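Local coordinates for protein acetyltransferase, GNAT family (Enterococcus faecalis, PDB 1U6M) that probably transfers an acyl group, most likely acetyl from acetyl-CoA as in other members of the GNAT family, to an acceptor that is not identified, at residues D11-A16 and Q38-L43; A44-Y49 and R88-K93. All coordinates share one frame; numbering follows the deposited sequence.

Contact 1: D11-A16 and Q38-L43; sequences DGQAIA and QMIDLL
The first two helices of the GNAT acetyltransferase fold, 12-25 and 36-47, which lie between strands 3-6 and 59-64 in the chain, meet here through Ala16, Ile40 and Leu43. The short segments cross at 121° with their axes 8.5 Å apart at closest approach, a spacing that a small residue makes possible. Ala16 is that residue: its CB points toward helix 36-47 and lies 3.4 Å from the backbone O of Ile40 and 3.6 Å from Leu43 CB. Leu43 CD1 lies 3.7 Å from Ala16 O, while farther along helix 12-25 the leucine side chain reaches Val19 and Leu23. In Ile40 it is CG2 that does the touching. CG1 stands beside its own backbone N (chi1 -70°), which leaves CG2 anti to that nitrogen and 4.0 Å from Ala16 CB. Gln13 adds a polar side chain to this apolar contact. It bends at chi2 (-81°) and crosses Ile40 at about a right angle, bringing its amide to the neighbouring helix. A water modelled between this amide and Asp41 sits too close to the carboxylate for its bridge to be more than doubtful. The amide meets the methyl with its oxygen, Gln13 OE1 lying 3.5 Å from Ile40 CG2.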
loop_
_atom_site.group_PDB
_atom_site.type_symbol
_atom_site.label_atom_id
_atom_site.label_comp_id
_atom_site.label_asym_id
_atom_site.label_seq_id
_atom_site.Cartn_x
_atom_site.Cartn_y
_atom_site.Cartn_z
ATOM N N ASP A 11 -6.494 -10.059 -9.831
ATOM C CA ASP A 11 -5.200 -9.435 -9.631
ATOM C C ASP A 11 -4.473 -9.903 -8.360
ATOM O O ASP A 11 -3.410 -9.378 -8.029
ATOM C CB ASP A 11 -5.347 -7.923 -9.591
ATOM C CG ASP A 11 -5.857 -7.340 -10.914
ATOM O OD1 ASP A 11 -5.410 -7.730 -12.032
ATOM O OD2 ASP A 11 -6.733 -6.478 -10.816
ATOM N N GLY A 12 -5.016 -10.906 -7.674
ATOM C CA GLY A 12 -4.431 -11.438 -6.433
ATOM C C GLY A 12 -2.972 -11.829 -6.504
ATOM O O GLY A 12 -2.168 -11.347 -5.707
ATOM N N GLN A 13 -2.606 -12.700 -7.437
ATOM C CA GLN A 13 -1.205 -13.128 -7.543
ATOM C C GLN A 13 -0.293 -11.940 -7.883
ATOM O O GLN A 13 0.817 -11.814 -7.300
ATOM C CB GLN A 13 -1.061 -14.248 -8.590
ATOM C CG GLN A 13 -1.755 -15.580 -8.229
ATOM C CD GLN A 13 -0.896 -16.385 -7.289
ATOM O OE1 GLN A 13 0.326 -16.425 -7.458
ATOM N NE2 GLN A 13 -1.506 -16.986 -6.263
ATOM N N ALA A 14 -0.752 -11.041 -8.777
ATOM C CA ALA A 14 0.097 -9.907 -9.170
ATOM C C ALA A 14 0.330 -8.940 -7.996
ATOM O O ALA A 14 1.420 -8.488 -7.781
ATOM C CB ALA A 14 -0.493 -9.145 -10.458
ATOM N N ILE A 15 -0.714 -8.669 -7.232
ATOM C CA ILE A 15 -0.630 -7.838 -6.063
ATOM C C ILE A 15 0.293 -8.505 -5.036
ATOM O O ILE A 15 1.182 -7.850 -4.473
ATOM C CB ILE A 15 -2.062 -7.634 -5.405
ATOM C CG1 ILE A 15 -2.996 -6.845 -6.294
ATOM C CG2 ILE A 15 -1.939 -7.009 -4.028
ATOM C CD1 ILE A 15 -4.471 -6.958 -5.829
ATOM N N ALA A 16 0.093 -9.812 -4.825
ATOM C CA ALA A 16 0.901 -10.600 -3.870
ATOM C C ALA A 16 2.404 -10.564 -4.199
ATOM O O ALA A 16 3.244 -10.410 -3.293
ATOM C CB ALA A 16 0.355 -12.061 -3.781
ATOM N N GLN A 38 4.855 -19.916 -1.024
ATOM C CA GLN A 38 3.753 -20.068 -0.037
ATOM C C GLN A 38 3.326 -18.706 0.464
ATOM O O GLN A 38 2.161 -18.499 0.668
ATOM C CB GLN A 38 4.089 -20.965 1.190
ATOM C CG GLN A 38 4.659 -22.350 0.876
ATOM C CD GLN A 38 5.243 -23.107 2.111
ATOM O OE1 GLN A 38 6.059 -22.573 2.940
ATOM N NE2 GLN A 38 4.860 -24.372 2.202
ATOM N N MET A 39 4.284 -17.812 0.686
ATOM C CA MET A 39 3.954 -16.446 1.064
ATOM C C MET A 39 3.077 -15.756 -0.012
ATOM O O MET A 39 2.107 -15.099 0.329
ATOM C CB MET A 39 5.162 -15.586 1.486
ATOM C CG MET A 39 4.740 -14.251 2.233
ATOM S SD MET A 39 3.986 -14.385 3.941
ATOM C CE MET A 39 5.393 -15.130 4.605
ATOM N N ILE A 40 3.391 -15.958 -1.291
ATOM C CA ILE A 40 2.623 -15.383 -2.389
ATOM C C ILE A 40 1.203 -15.930 -2.350
ATOM O O ILE A 40 0.248 -15.134 -2.396
ATOM C CB ILE A 40 3.371 -15.554 -3.737
ATOM C CG1 ILE A 40 4.609 -14.642 -3.729
ATOM C CG2 ILE A 40 2.463 -15.275 -4.934
ATOM C CD1 ILE A 40 5.506 -14.727 -4.964
ATOM N N ASP A 41 1.035 -17.242 -2.178
ATOM C CA ASP A 41 -0.305 -17.839 -2.057
ATOM C C ASP A 41 -1.153 -17.307 -0.884
ATOM O O ASP A 41 -2.356 -17.098 -1.002
ATOM C CB ASP A 41 -0.204 -19.389 -1.990
ATOM C CG ASP A 41 0.130 -20.038 -3.396
ATOM O OD1 ASP A 41 1.182 -19.732 -3.998
ATOM O OD2 ASP A 41 -0.652 -20.852 -3.920
ATOM N N LEU A 42 -0.504 -17.057 0.248
ATOM C CA LEU A 42 -1.160 -16.588 1.448
ATOM C C LEU A 42 -1.631 -15.141 1.226
ATOM O O LEU A 42 -2.785 -14.831 1.446
ATOM C CB LEU A 42 -0.153 -16.656 2.618
ATOM C CG LEU A 42 0.216 -18.063 3.155
ATOM C CD1 LEU A 42 1.432 -18.014 4.171
ATOM C CD2 LEU A 42 -0.975 -18.815 3.783
ATOM N N LEU A 43 -0.710 -14.267 0.827
ATOM C CA LEU A 43 -1.020 -12.906 0.400
ATOM C C LEU A 43 -2.163 -12.864 -0.595
ATOM O O LEU A 43 -3.130 -12.113 -0.362
ATOM C CB LEU A 43 0.244 -12.252 -0.194
ATOM C CG LEU A 43 1.352 -11.997 0.828
ATOM C CD1 LEU A 43 2.739 -11.620 0.172
ATOM C CD2 LEU A 43 0.873 -10.904 1.888
HETATM O O HOH W 1 2.279 -18.606 -5.854
#

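Contact 2: A44-Y49 and R88-K93; sequences AEATAY and REVFKK
Val90 fits its two methyls against the C-terminal part of helix 36-47 and nearby Tyr49, joining this region to helix 85-93 of the GNAT fold. The pairing illustrates how one branched residue can serve several partners; the backbones come nearest at Ala46 and Val90, CA to CA 6.3 Å.

Glu45 can be followed outward from the helix. Its CB points toward helix 85-93, and chi1 of -175° carries CG away from the backbone N to lie 3.9 Å from Val90 CG2. The chain then runs on extended, sliding past the valine in the opposite direction, so that CD comes to 4.0 Å from Val90 CG1. At the tip the carboxylate divides its oxygens: OE2 accepts a hydrogen bond from His94 NE2, just beyond helix 85-93, whereas Glu45 OE1 accepts one from a water, modelled rather close at 2.5 Å, and passes near the aliphatic CD of Lys93.

Tyr49 approaches the same valine methyl obliquely, its CE1 3.7 Å from Val90 CG2. Glu89 comes to the ring's edge, with OE1 3.6 Å from Tyr49 CE2 and the carboxylate turned 85° from the ring plane. The water bound by Glu45 also meets Tyr49 OH and accepts from Lys93 NZ at 2.8 Å. Glu45 OE1 and Lys93 NZ themselves remain 4.4 Å apart, beyond a salt bridge. The water bridges the two charges, and with Tyr49 OH at hand probably softens their attraction, while Val90 supplies the apolar contact.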
loop_
_atom_site.group_PDB
_atom_site.type_symbol
_atom_site.label_atom_id
_atom_site.label_comp_id
_atom_site.label_asym_id
_atom_site.label_seq_id
_atom_site.Cartn_x
_atom_site.Cartn_y
_atom_site.Cartn_z
ATOM N N ALA A 44 -2.108 -13.696 -1.659
ATOM C CA ALA A 44 -3.169 -13.689 -2.733
ATOM C C ALA A 44 -4.490 -14.030 -2.189
ATOM O O ALA A 44 -5.513 -13.379 -2.512
ATOM C CB ALA A 44 -2.851 -14.611 -3.867
ATOM N N GLU A 45 -4.511 -15.033 -1.329
ATOM C CA GLU A 45 -5.755 -15.366 -0.657
ATOM C C GLU A 45 -6.266 -14.207 0.212
ATOM O O GLU A 45 -7.453 -13.967 0.231
ATOM C CB GLU A 45 -5.582 -16.665 0.161
ATOM C CG GLU A 45 -6.876 -17.162 0.815
ATOM C CD GLU A 45 -6.713 -18.503 1.580
ATOM O OE1 GLU A 45 -7.631 -18.795 2.412
ATOM O OE2 GLU A 45 -5.678 -19.229 1.338
ATOM N N ALA A 46 -5.399 -13.467 0.917
ATOM C CA ALA A 46 -5.892 -12.356 1.800
ATOM C C ALA A 46 -6.496 -11.139 0.969
ATOM O O ALA A 46 -7.406 -10.426 1.382
ATOM C CB ALA A 46 -4.768 -11.894 2.763
ATOM N N THR A 47 -5.904 -10.927 -0.197
ATOM C CA THR A 47 -6.343 -10.028 -1.283
ATOM C C THR A 47 -7.855 -10.074 -1.621
ATOM O O THR A 47 -8.448 -9.047 -2.026
ATOM C CB THR A 47 -5.442 -10.394 -2.477
ATOM O OG1 THR A 47 -4.369 -9.459 -2.548
ATOM C CG2 THR A 47 -6.136 -10.556 -3.703
ATOM N N ALA A 48 -8.464 -11.244 -1.421
ATOM C CA ALA A 48 -9.869 -11.459 -1.718
ATOM C C ALA A 48 -10.765 -10.869 -0.645
ATOM O O ALA A 48 -11.919 -10.644 -0.909
ATOM C CB ALA A 48 -10.174 -12.954 -1.948
ATOM N N TYR A 49 -10.242 -10.555 0.542
ATOM C CA TYR A 49 -11.031 -9.892 1.620
ATOM C C TYR A 49 -11.174 -8.387 1.391
ATOM O O TYR A 49 -10.179 -7.684 1.269
ATOM C CB TYR A 49 -10.342 -10.084 2.966
ATOM C CG TYR A 49 -10.319 -11.522 3.474
ATOM C CD1 TYR A 49 -9.530 -12.488 2.853
ATOM C CD2 TYR A 49 -11.077 -11.899 4.608
ATOM C CE1 TYR A 49 -9.513 -13.797 3.303
ATOM C CE2 TYR A 49 -11.061 -13.250 5.107
ATOM C CZ TYR A 49 -10.279 -14.159 4.447
ATOM O OH TYR A 49 -10.245 -15.442 4.875
ATOM N N ARG A 88 -4.145 -12.557 9.078
ATOM C CA ARG A 88 -4.139 -13.426 10.283
ATOM C C ARG A 88 -5.153 -14.595 10.194
ATOM O O ARG A 88 -4.837 -15.700 10.573
ATOM C CB ARG A 88 -4.386 -12.581 11.523
ATOM C CG ARG A 88 -3.354 -11.412 11.638
ATOM C CD ARG A 88 -3.247 -10.852 13.029
ATOM N NE ARG A 88 -2.369 -9.699 13.068
ATOM C CZ ARG A 88 -1.052 -9.777 13.113
ATOM N NH1 ARG A 88 -0.465 -10.964 13.149
ATOM N NH2 ARG A 88 -0.326 -8.671 13.130
ATOM N N GLU A 89 -6.331 -14.338 9.642
ATOM C CA GLU A 89 -7.341 -15.328 9.373
ATOM C C GLU A 89 -6.887 -16.377 8.380
ATOM O O GLU A 89 -7.122 -17.563 8.588
ATOM C CB GLU A 89 -8.603 -14.664 8.807
ATOM C CG GLU A 89 -9.522 -13.975 9.814
ATOM C CD GLU A 89 -10.823 -13.463 9.124
ATOM O OE1 GLU A 89 -11.586 -14.340 8.519
ATOM O OE2 GLU A 89 -11.033 -12.184 9.157
ATOM N N VAL A 90 -6.271 -15.934 7.286
ATOM C CA VAL A 90 -5.677 -16.796 6.271
ATOM C C VAL A 90 -4.559 -17.646 6.884
ATOM O O VAL A 90 -4.525 -18.853 6.632
ATOM C CB VAL A 90 -5.157 -15.952 5.026
ATOM C CG1 VAL A 90 -4.193 -16.710 4.176
ATOM C CG2 VAL A 90 -6.319 -15.325 4.255
ATOM N N PHE A 91 -3.627 -17.050 7.625
ATOM C CA PHE A 91 -2.654 -17.836 8.449
ATOM C C PHE A 91 -3.287 -18.921 9.338
ATOM O O PHE A 91 -2.883 -20.069 9.290
ATOM C CB PHE A 91 -1.783 -16.930 9.338
ATOM C CG PHE A 91 -0.583 -16.382 8.641
ATOM C CD1 PHE A 91 -0.710 -15.731 7.409
ATOM C CD2 PHE A 91 0.669 -16.546 9.182
ATOM C CE1 PHE A 91 0.398 -15.241 6.732
ATOM C CE2 PHE A 91 1.806 -16.063 8.515
ATOM C CZ PHE A 91 1.648 -15.385 7.275
ATOM N N LYS A 92 -4.279 -18.575 10.136
ATOM C CA LYS A 92 -4.969 -19.586 10.972
ATOM C C LYS A 92 -5.592 -20.770 10.176
ATOM O O LYS A 92 -5.379 -21.920 10.501
ATOM C CB LYS A 92 -6.000 -18.904 11.847
ATOM C CG LYS A 92 -6.935 -19.846 12.592
ATOM C CD LYS A 92 -7.198 -19.292 13.976
ATOM C CE LYS A 92 -8.510 -19.826 14.557
ATOM N NZ LYS A 92 -8.808 -18.960 15.736
ATOM N N LYS A 93 -6.329 -20.464 9.112
ATOM C CA LYS A 93 -6.775 -21.436 8.127
ATOM C C LYS A 93 -5.707 -22.414 7.618
ATOM O O LYS A 93 -6.027 -23.566 7.351
ATOM C CB LYS A 93 -7.380 -20.706 6.921
ATOM C CG LYS A 93 -8.753 -20.226 7.161
ATOM C CD LYS A 93 -9.393 -19.932 5.839
ATOM C CE LYS A 93 -10.700 -19.234 6.105
ATOM N NZ LYS A 93 -11.313 -18.804 4.824
HETATM O O HOH W 2 -9.757 -17.530 2.817
#

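Helix 36-47 is the element common to both contacts, and their centres lie 10 Å apart on the same side of the chain's centre. The two come in series: contact 1 closes before contact 2 opens, and strands 59-64 and 67-76 lie between the two halves of contact 2 in the chain. The contacts also touch directly, Gly12 CA lying 3.3 Å from Thr47 CG2 and Leu42 O 3.6 Å from Val90 CG1. Helix 36-47 thus packs on helix 12-25 through contact 1 and on helix 85-93 through contact 2, an example of how one helix of a GNAT domain can join two others that are distant in sequence.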